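Sortase (Actinomyces oris, PDB 5UTT) is a sortase that probably acts as a cysteine transpeptidase, cleaving a sorting signal in secreted proteins and joining them to the cell surface. Local coordinates at residues G30-V34 with P35-G39; G178-E181 with S182-N185. All coordinates share one frame; numbering follows the deposited sequence.

Contact 1: residues G30-V34 with P35-G39; sequences GMLVV and PKWYG
V34 and W37 meet where strand 28-33 of the sortase beta-barrel ends and the chain rolls into a 3-10 turn at 35-37. The backbone bond of the turn runs from W37 N to V34 O at 2.8 Å, with an N-H...O angle of 159°. V34 O also accepts a hydrogen bond from the N43 side chain, so two donors grip this buried residue's carbonyl. The next bond, Y38 N to P35 O, is longer at 3.2 Å and carries the turn one residue further.

The aromatic contact is a CH-pi one. V34 CG2 lies over the six-membered ring of W37, 4.0 Å from its centroid and 23° off the ring normal. V34 CB covers the same face nearer the rim. In W37, CG is anti to the carbonyl carbon (chi1 -66°), which brings the indole back against V34 at the strand end. The indole is further fixed by its NE1, which bonds to R91 O.

Apolar packing completes the contact. L32 CD2 approaches W37 CZ3 obliquely at 4.3 Å, and L146 of strand 142-150 touches both side chains. V34 CG1 rests against P35 CD. K36 turns outward from the turn to a salt bridge with D99. V33 and Y38 meet on another side of the chain from the indole. There V33 CG1 comes within 3.8 Å of Y38 OH, the hydroxyl that probably bonds to L184 N.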
# COMPACT_ATOMS: atom_id res chain seq x y z
N GLY A 30 -9.78 -3.58 1.21
CA GLY A 30 -9.97 -2.69 0.07
C GLY A 30 -9.22 -3.21 -1.13
O GLY A 30 -8.85 -4.40 -1.15
N MET A 31 -9.03 -2.34 -2.12
CA MET A 31 -8.19 -2.64 -3.30
C MET A 31 -7.08 -1.64 -3.48
O MET A 31 -7.25 -0.42 -3.13
CB MET A 31 -9.01 -2.74 -4.58
CG MET A 31 -9.69 -4.07 -4.79
SD MET A 31 -10.77 -3.95 -6.23
CE MET A 31 -10.89 -5.70 -6.60
N LEU A 32 -5.92 -2.13 -3.90
CA LEU A 32 -4.81 -1.27 -4.19
C LEU A 32 -4.80 -0.92 -5.67
O LEU A 32 -4.80 -1.80 -6.52
CB LEU A 32 -3.48 -1.93 -3.84
CG LEU A 32 -2.19 -1.14 -4.00
CD1 LEU A 32 -2.12 0.05 -3.05
CD2 LEU A 32 -1.00 -2.08 -3.82
N VAL A 33 -4.73 0.36 -5.96
CA VAL A 33 -4.60 0.83 -7.36
C VAL A 33 -3.36 1.73 -7.44
O VAL A 33 -3.23 2.72 -6.71
CB VAL A 33 -5.86 1.56 -7.84
CG1 VAL A 33 -5.63 2.15 -9.20
CG2 VAL A 33 -7.07 0.63 -7.86
N VAL A 34 -2.43 1.39 -8.32
CA VAL A 34 -1.25 2.23 -8.53
C VAL A 34 -1.25 2.65 -10.01
O VAL A 34 -1.02 1.81 -10.90
CB VAL A 34 0.03 1.49 -8.14
CG1 VAL A 34 1.26 2.36 -8.42
CG2 VAL A 34 -0.02 1.00 -6.68
N PRO A 35 -1.45 3.94 -10.30
CA PRO A 35 -1.55 4.34 -11.72
C PRO A 35 -0.37 3.99 -12.63
O PRO A 35 -0.54 3.69 -13.81
CB PRO A 35 -1.75 5.84 -11.61
CG PRO A 35 -2.50 6.00 -10.33
CD PRO A 35 -1.81 5.06 -9.40
N LYS A 36 0.84 3.95 -12.08
CA LYS A 36 2.00 3.48 -12.87
C LYS A 36 2.02 1.99 -13.21
O LYS A 36 2.95 1.52 -13.89
CB LYS A 36 3.27 3.83 -12.16
CG LYS A 36 3.61 5.31 -12.34
CD LYS A 36 5.09 5.49 -12.19
CE LYS A 36 5.57 6.79 -12.78
NZ LYS A 36 6.91 7.04 -12.21
N TRP A 37 1.09 1.24 -12.67
CA TRP A 37 1.00 -0.19 -12.93
C TRP A 37 -0.11 -0.51 -13.92
O TRP A 37 -0.29 -1.72 -14.28
CB TRP A 37 0.82 -0.98 -11.62
CG TRP A 37 2.00 -0.93 -10.69
CD1 TRP A 37 3.26 -0.43 -10.98
CD2 TRP A 37 2.08 -1.41 -9.34
NE1 TRP A 37 4.06 -0.53 -9.91
CE2 TRP A 37 3.39 -1.11 -8.88
CE3 TRP A 37 1.17 -2.02 -8.46
CZ2 TRP A 37 3.81 -1.44 -7.60
CZ3 TRP A 37 1.60 -2.32 -7.19
CH2 TRP A 37 2.91 -2.01 -6.77
N TYR A 38 -0.81 0.51 -14.42
CA TYR A 38 -1.75 0.29 -15.52
C TYR A 38 -0.94 -0.27 -16.69
O TYR A 38 0.08 0.29 -17.08
CB TYR A 38 -2.51 1.54 -15.91
CG TYR A 38 -3.69 1.85 -15.02
CD1 TYR A 38 -4.69 0.91 -14.78
CD2 TYR A 38 -3.82 3.11 -14.44
CE1 TYR A 38 -5.78 1.20 -13.99
CE2 TYR A 38 -4.90 3.42 -13.65
CZ TYR A 38 -5.89 2.48 -13.43
OH TYR A 38 -6.94 2.84 -12.65
N GLY A 39 -1.36 -1.41 -17.20
CA GLY A 39 -0.67 -2.04 -18.32
C GLY A 39 0.39 -3.03 -17.89
O GLY A 39 0.92 -3.77 -18.72

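Contact 2: residues G178-E181 with S182-N185; sequences GRPE and SVLN
R179 and V183 cross at about a right angle, with R179 CD 3.8 Å from V183 CG1. The arginine side chain runs extended from CG to NE. Its CG sits between the backbone N and the carbonyl carbon (chi1 76°), and its guanidinium ends beside the backbone of N185. N185 C lies over one face of that group, towards its rim.

Two waters lie at the guanidinium edge, in its plane. Water 1 accepts from R179 NE at 3.1 Å and also lies within bonding distance of P180 O and V183 O. Water 2 accepts from R179 NH2 at 3.2 Å, and its link to V183 O is weak. The charged group thus reaches the turn backbone through water.

P180 meets the other branch of V183. The two side chains cross obliquely, with P180 CD 4.0 Å from V183 CG2. W109 and I102 also pack on this buried pair. S182 points its OG past P180 CB, at 4.0 Å, to a hydrogen bond with E100.

A backbone bond closes the turn. V183 N donates to P180 O at 3.0 Å, with an N-H...O angle of 151°. This is a type I beta turn from P180 to V183, in the C-terminal tail that follows strand 161-174 and folds back onto the barrel.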
# COMPACT_ATOMS: atom_id res chain seq x y z
N GLY A 178 -17.32 10.60 -6.26
CA GLY A 178 -16.25 10.84 -7.21
C GLY A 178 -15.08 9.89 -7.02
O GLY A 178 -15.02 9.14 -6.05
N ARG A 179 -14.14 9.98 -7.95
CA ARG A 179 -12.92 9.19 -7.87
C ARG A 179 -11.75 9.98 -8.47
O ARG A 179 -11.96 10.97 -9.19
CB ARG A 179 -13.14 7.85 -8.55
CG ARG A 179 -13.11 7.91 -10.06
CD ARG A 179 -13.49 6.53 -10.63
NE ARG A 179 -13.48 6.57 -12.08
CZ ARG A 179 -14.16 5.74 -12.88
NH1 ARG A 179 -14.93 4.80 -12.39
NH2 ARG A 179 -14.08 5.88 -14.18
N PRO A 180 -10.50 9.58 -8.14
CA PRO A 180 -9.36 10.30 -8.68
C PRO A 180 -9.27 10.29 -10.19
O PRO A 180 -9.59 9.27 -10.83
CB PRO A 180 -8.17 9.55 -8.08
CG PRO A 180 -8.70 8.97 -6.84
CD PRO A 180 -10.07 8.53 -7.20
N GLU A 181 -8.74 11.36 -10.74
CA GLU A 181 -8.60 11.48 -12.20
C GLU A 181 -7.73 10.41 -12.81
O GLU A 181 -7.99 10.02 -13.95
CB GLU A 181 -8.05 12.85 -12.59
CG GLU A 181 -9.09 13.97 -12.51
CD GLU A 181 -10.15 13.91 -13.60
OE1 GLU A 181 -9.78 13.81 -14.80
OE2 GLU A 181 -11.36 13.99 -13.28
N SER A 182 -6.73 9.95 -12.07
CA SER A 182 -5.81 8.90 -12.55
C SER A 182 -6.49 7.54 -12.70
O SER A 182 -5.96 6.66 -13.39
CB SER A 182 -4.64 8.73 -11.59
OG SER A 182 -5.09 8.41 -10.28
N VAL A 183 -7.60 7.34 -11.99
CA VAL A 183 -8.26 6.04 -12.01
C VAL A 183 -8.93 5.94 -13.39
O VAL A 183 -9.76 6.77 -13.72
CB VAL A 183 -9.23 5.89 -10.83
CG1 VAL A 183 -10.22 4.74 -11.06
CG2 VAL A 183 -8.44 5.70 -9.54
N LEU A 184 -8.56 4.93 -14.18
CA LEU A 184 -9.01 4.83 -15.57
C LEU A 184 -10.32 4.08 -15.74
O LEU A 184 -11.01 4.27 -16.73
CB LEU A 184 -7.97 4.14 -16.44
CG LEU A 184 -6.63 4.84 -16.61
CD1 LEU A 184 -5.73 3.97 -17.50
CD2 LEU A 184 -6.79 6.25 -17.16
N ASN A 185 -10.61 3.18 -14.80
CA ASN A 185 -11.87 2.49 -14.73
C ASN A 185 -12.07 2.02 -13.31
O ASN A 185 -11.12 2.02 -12.52
CB ASN A 185 -11.86 1.26 -15.65
CG ASN A 185 -10.76 0.28 -15.30
OD1 ASN A 185 -10.97 -0.69 -14.59
ND2 ASN A 185 -9.58 0.54 -15.76
O HOH W 1 -11.52 8.73 -13.03
O HOH W 2 -12.10 7.43 -16.08

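In the fold
From the N terminus, contact 1 comes first. It closes the tight turn that leaves strand 28-33 and begins the loop to strand 45-49. Contact 2 comes much later, in the tail after strand 161-174, where 178-185 makes its own turn. The two are in series and neither nests in the other. Their centres are about 11 Å apart, and they touch. The Y38 hydroxyl reaches the L184 backbone, and P35 CG packs on S182 OG. Strand 100-104 borders both, through E100 and I102. Together the contacts join the end of the first strand, strand 100-104 and the C-terminal tail.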